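Local structure of transglutaminase elicitor (Phytophthora sojae, 3TW5) at residues E140-P154 against T283-I295. The protein probably acts as a transglutaminase (EC 2.3.2.13), cross-linking proteins through glutamine and lysine side chains, and is known as an elicitor linked to plant innate immunity. The protein carries 1 engineered substitution. Residues are numbered along the deposited sequence; the frame is centred on the assembly and turned at random.
Sequences EPKCPVKHNGVTFQP and TYTDGGLVSSGQI
E140 sends its carboxylate to the backbone N-H groups of L289 and V290, in a weakly bonded helical turn at about 289-292. P154 and Q153 meet D286 at a second point. Between these points the chain 140-154 makes a two-stranded beta hairpin, 145-147 with 150-152, closed by a type I' turn from H147 to V150. The hairpin residues V145-F152 make no contact with 283-295. The contact is made by the residues flanking the hairpin, E140-K142 before it and Q153-P154 after it. Both segments belong to the transglutaminase elicitor family (clan Peptidase_CA).

The E140 side chain starts with CB directed at the other segment. CG lies anti to the backbone N (chi1 -173°) and the chain stays extended beyond it, which carries the carboxylate straight to the turn. CD faces L289 N and V290 N, and each oxygen takes one of them. OE1 takes a weak hydrogen bond from L289 N at 2.9 Å. OE2 accepts from V290 N at 2.7 Å through its syn lone pair, with an angle of 160° at the hydrogen. A salt bridge from K158 of helix 154-167 also reaches OE1, so both oxygens are held and the negative charge is probably partly offset.

The backbones come closest at K142 and G288, with CA atoms 3.9 Å apart. G288 is the centre of an inverse gamma turn. C143 is joined by a disulfide to C365, which ties this loop to the chain just after helix 352-364.

At the second point the D286 carboxylate sits at the N-terminal end of helix 154-167, where Q153 is the N-cap residue. Q153 NE2 donates to the syn lone pair of D286 OD2 at 2.7 Å. The amide and carboxylate planes stand 77° apart. D286 OD1 accepts from M155 N, and weakly from G287 N at 2.8 Å.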
loop_
_atom_site.group_PDB
_atom_site.type_symbol
_atom_site.label_atom_id
_atom_site.label_comp_id
_atom_site.label_asym_id
_atom_site.label_seq_id
_atom_site.Cartn_x
_atom_site.Cartn_y
_atom_site.Cartn_z
ATOM N N GLU A 140 -0.755 12.347 9.385
ATOM C CA GLU A 140 0.541 11.909 9.906
ATOM C C GLU A 140 0.837 12.473 11.292
ATOM O O GLU A 140 0.635 13.665 11.526
ATOM C CB GLU A 140 1.675 12.284 8.948
ATOM C CG GLU A 140 3.027 11.695 9.350
ATOM C CD GLU A 140 4.181 12.214 8.523
ATOM O OE1 GLU A 140 5.085 11.412 8.206
ATOM O OE2 GLU A 140 4.194 13.419 8.198
ATOM N N PRO A 141 1.308 11.611 12.217
ATOM C CA PRO A 141 1.848 12.081 13.487
ATOM C C PRO A 141 3.036 13.001 13.230
ATOM O O PRO A 141 3.934 12.645 12.461
ATOM C CB PRO A 141 2.325 10.792 14.165
ATOM C CG PRO A 141 1.540 9.719 13.549
ATOM C CD PRO A 141 1.288 10.139 12.140
ATOM N N LYS A 142 3.033 14.179 13.849
ATOM C CA LYS A 142 4.083 15.165 13.605
ATOM C C LYS A 142 5.146 15.173 14.706
ATOM O O LYS A 142 6.333 14.969 14.429
ATOM C CB LYS A 142 3.491 16.566 13.408
ATOM C CG LYS A 142 4.370 17.488 12.566
ATOM C CD LYS A 142 4.107 18.963 12.852
ATOM C CE LYS A 142 2.887 19.495 12.106
ATOM N NZ LYS A 142 2.561 20.891 12.529
ATOM N N CYS A 143 4.722 15.399 15.946
ATOM C CA CYS A 143 5.658 15.531 17.061
ATOM C C CYS A 143 5.214 14.709 18.288
ATOM O O CYS A 143 4.037 14.354 18.390
ATOM C CB CYS A 143 5.862 17.017 17.394
ATOM S SG CYS A 143 4.414 17.840 18.077
ATOM N N PRO A 144 6.155 14.395 19.212
ATOM C CA PRO A 144 5.894 13.477 20.334
ATOM C C PRO A 144 4.728 13.864 21.244
ATOM O O PRO A 144 4.397 15.045 21.366
ATOM C CB PRO A 144 7.206 13.513 21.127
ATOM C CG PRO A 144 8.235 13.879 20.131
ATOM C CD PRO A 144 7.558 14.854 19.216
ATOM N N VAL A 145 4.117 12.856 21.867
ATOM C CA VAL A 145 2.996 13.042 22.793
ATOM C C VAL A 145 3.241 12.270 24.090
ATOM O O VAL A 145 3.506 11.065 24.064
ATOM C CB VAL A 145 1.651 12.570 22.178
ATOM C CG1 VAL A 145 0.494 12.824 23.141
ATOM C CG2 VAL A 145 1.390 13.262 20.858
ATOM N N LYS A 146 3.155 12.970 25.218
ATOM C CA LYS A 146 3.281 12.335 26.527
ATOM C C LYS A 146 1.900 12.063 27.108
ATOM O O LYS A 146 1.052 12.959 27.170
ATOM C CB LYS A 146 4.111 13.201 27.482
ATOM N N HIS A 147 1.678 10.816 27.515
ATOM C CA HIS A 147 0.417 10.410 28.123
ATOM C C HIS A 147 0.685 9.423 29.252
ATOM O O HIS A 147 1.280 8.367 29.030
ATOM C CB HIS A 147 -0.508 9.791 27.076
ATOM C CG HIS A 147 -1.909 9.584 27.557
ATOM N ND1 HIS A 147 -2.311 8.432 28.200
ATOM C CD2 HIS A 147 -3.000 10.381 27.493
ATOM C CE1 HIS A 147 -3.593 8.529 28.509
ATOM N NE2 HIS A 147 -4.034 9.702 28.091
ATOM N N ASN A 148 0.242 9.783 30.458
ATOM C CA ASN A 148 0.513 9.022 31.687
ATOM C C ASN A 148 1.989 8.641 31.875
ATOM O O ASN A 148 2.321 7.487 32.162
ATOM C CB ASN A 148 -0.409 7.798 31.806
ATOM C CG ASN A 148 -1.881 8.179 31.920
ATOM O OD1 ASN A 148 -2.227 9.274 32.373
ATOM N ND2 ASN A 148 -2.758 7.268 31.504
ATOM N N GLY A 149 2.866 9.627 31.694
ATOM C CA GLY A 149 4.289 9.474 31.983
ATOM C C GLY A 149 5.128 8.808 30.908
ATOM O O GLY A 149 6.351 8.720 31.045
ATOM N N VAL A 150 4.486 8.329 29.844
ATOM C CA VAL A 150 5.219 7.714 28.732
ATOM C C VAL A 150 5.133 8.556 27.451
ATOM O O VAL A 150 4.051 9.009 27.059
ATOM C CB VAL A 150 4.823 6.215 28.507
ATOM C CG1 VAL A 150 3.366 6.074 28.171
ATOM C CG2 VAL A 150 5.681 5.574 27.426
ATOM N N THR A 151 6.294 8.778 26.833
ATOM C CA THR A 151 6.398 9.552 25.599
ATOM C C THR A 151 6.212 8.645 24.390
ATOM O O THR A 151 6.933 7.655 24.221
ATOM C CB THR A 151 7.756 10.295 25.503
ATOM O OG1 THR A 151 7.915 11.150 26.639
ATOM C CG2 THR A 151 7.837 11.140 24.232
ATOM N N PHE A 152 5.227 8.987 23.563
ATOM C CA PHE A 152 4.990 8.303 22.301
ATOM C C PHE A 152 5.604 9.100 21.161
ATOM O O PHE A 152 5.251 10.262 20.944
ATOM C CB PHE A 152 3.492 8.126 22.053
ATOM C CG PHE A 152 2.840 7.118 22.950
ATOM C CD1 PHE A 152 2.792 5.775 22.589
ATOM C CD2 PHE A 152 2.262 7.509 24.153
ATOM C CE1 PHE A 152 2.185 4.836 23.415
ATOM C CE2 PHE A 152 1.654 6.579 24.983
ATOM C CZ PHE A 152 1.616 5.239 24.613
ATOM N N GLN A 153 6.530 8.476 20.444
ATOM C CA GLN A 153 7.125 9.091 19.266
ATOM C C GLN A 153 6.154 8.982 18.090
ATOM O O GLN A 153 5.333 8.065 18.057
ATOM C CB GLN A 153 8.461 8.422 18.931
ATOM C CG GLN A 153 9.539 8.565 20.014
ATOM C CD GLN A 153 9.943 10.011 20.280
ATOM O OE1 GLN A 153 10.103 10.417 21.430
ATOM N NE2 GLN A 153 10.108 10.790 19.219
ATOM N N PRO A 154 6.226 9.926 17.128
ATOM C CA PRO A 154 5.390 9.822 15.930
ATOM C C PRO A 154 5.467 8.435 15.303
ATOM O O PRO A 154 4.458 7.904 14.836
ATOM C CB PRO A 154 6.002 10.867 14.998
ATOM C CG PRO A 154 6.483 11.921 15.924
ATOM C CD PRO A 154 6.974 11.199 17.156
ATOM N N THR A 283 9.948 2.964 5.895
ATOM C CA THR A 283 11.078 3.533 6.639
ATOM C C THR A 283 10.783 3.613 8.138
ATOM O O THR A 283 9.628 3.723 8.545
ATOM C CB THR A 283 11.479 4.945 6.122
ATOM O OG1 THR A 283 12.625 5.419 6.845
ATOM C CG2 THR A 283 10.335 5.939 6.282
ATOM N N TYR A 284 11.836 3.569 8.950
ATOM C CA TYR A 284 11.699 3.706 10.399
ATOM C C TYR A 284 12.069 5.111 10.888
ATOM O O TYR A 284 12.216 5.346 12.090
ATOM C CB TYR A 284 12.528 2.641 11.116
ATOM C CG TYR A 284 12.042 1.224 10.901
ATOM C CD1 TYR A 284 11.218 0.600 11.834
ATOM C CD2 TYR A 284 12.419 0.501 9.769
ATOM C CE1 TYR A 284 10.778 -0.707 11.645
ATOM C CE2 TYR A 284 11.983 -0.806 9.570
ATOM C CZ TYR A 284 11.164 -1.402 10.511
ATOM O OH TYR A 284 10.734 -2.693 10.314
ATOM N N THR A 285 12.204 6.043 9.947
ATOM C CA THR A 285 12.578 7.420 10.264
ATOM C C THR A 285 11.472 8.127 11.050
ATOM O O THR A 285 10.338 8.258 10.579
ATOM C CB THR A 285 12.928 8.217 8.987
ATOM O OG1 THR A 285 13.871 7.474 8.207
ATOM C CG2 THR A 285 13.524 9.575 9.338
ATOM N N ASP A 286 11.821 8.575 12.253
ATOM C CA ASP A 286 10.874 9.236 13.150
ATOM C C ASP A 286 10.585 10.672 12.705
ATOM O O ASP A 286 11.336 11.248 11.912
ATOM C CB ASP A 286 11.414 9.210 14.586
ATOM C CG ASP A 286 10.336 9.465 15.633
ATOM O OD1 ASP A 286 9.127 9.424 15.296
ATOM O OD2 ASP A 286 10.707 9.707 16.804
ATOM N N GLY A 287 9.491 11.236 13.208
ATOM C CA GLY A 287 9.111 12.613 12.911
ATOM C C GLY A 287 8.023 12.720 11.864
ATOM O O GLY A 287 7.677 11.733 11.205
ATOM N N GLY A 288 7.480 13.926 11.717
ATOM C CA GLY A 288 6.462 14.206 10.711
ATOM C C GLY A 288 7.091 14.424 9.349
ATOM O O GLY A 288 7.422 15.552 8.984
ATOM N N LEU A 289 7.243 13.334 8.601
ATOM C CA LEU A 289 7.935 13.344 7.311
ATOM C C LEU A 289 7.224 14.147 6.218
ATOM O O LEU A 289 7.876 14.685 5.323
ATOM C CB LEU A 289 8.176 11.911 6.827
ATOM C CG LEU A 289 8.889 10.934 7.768
ATOM C CD1 LEU A 289 8.732 9.511 7.264
ATOM C CD2 LEU A 289 10.364 11.278 7.945
ATOM N N VAL A 290 5.897 14.218 6.285
ATOM C CA VAL A 290 5.112 14.927 5.270
ATOM C C VAL A 290 5.210 16.446 5.432
ATOM O O VAL A 290 5.485 17.156 4.458
ATOM C CB VAL A 290 3.629 14.450 5.235
ATOM C CG1 VAL A 290 2.783 15.334 4.320
ATOM C CG2 VAL A 290 3.549 12.999 4.790
ATOM N N SER A 291 5.006 16.940 6.655
ATOM C CA SER A 291 5.089 18.380 6.929
ATOM C C SER A 291 6.522 18.919 6.839
ATOM O O SER A 291 6.721 20.124 6.674
ATOM C CB SER A 291 4.467 18.723 8.287
ATOM O OG SER A 291 5.220 18.169 9.354
ATOM N N SER A 292 7.505 18.023 6.946
ATOM C CA SER A 292 8.918 18.368 6.758
ATOM C C SER A 292 9.273 18.584 5.290
ATOM O O SER A 292 10.229 19.295 4.973
ATOM C CB SER A 292 9.822 17.257 7.297
ATOM O OG SER A 292 9.660 17.076 8.688
ATOM N N GLY A 293 8.510 17.955 4.401
ATOM C CA GLY A 293 8.896 17.843 2.999
ATOM C C GLY A 293 9.858 16.678 2.834
ATOM O O GLY A 293 10.309 16.381 1.725
ATOM N N GLN A 294 10.154 16.013 3.949
ATOM C CA GLN A 294 11.066 14.876 3.988
ATOM C C GLN A 294 10.466 13.625 3.334
ATOM O O GLN A 294 11.175 12.643 3.090
ATOM C CB GLN A 294 11.469 14.591 5.437
ATOM C CG GLN A 294 12.867 14.010 5.598
ATOM C CD GLN A 294 13.333 13.975 7.046
ATOM O OE1 GLN A 294 12.714 14.576 7.929
ATOM N NE2 GLN A 294 14.433 13.268 7.295
ATOM N N ILE A 295 9.166 13.674 3.044
ATOM C CA ILE A 295 8.446 12.560 2.408
ATOM C C ILE A 295 8.966 12.235 0.998
ATOM O O ILE A 295 8.824 11.104 0.523
ATOM C CB ILE A 295 6.896 12.801 2.402
ATOM C CG1 ILE A 295 6.130 11.546 1.956
ATOM C CG2 ILE A 295 6.516 14.016 1.549
ATOM C CD1 ILE A 295 6.059 10.441 2.997
#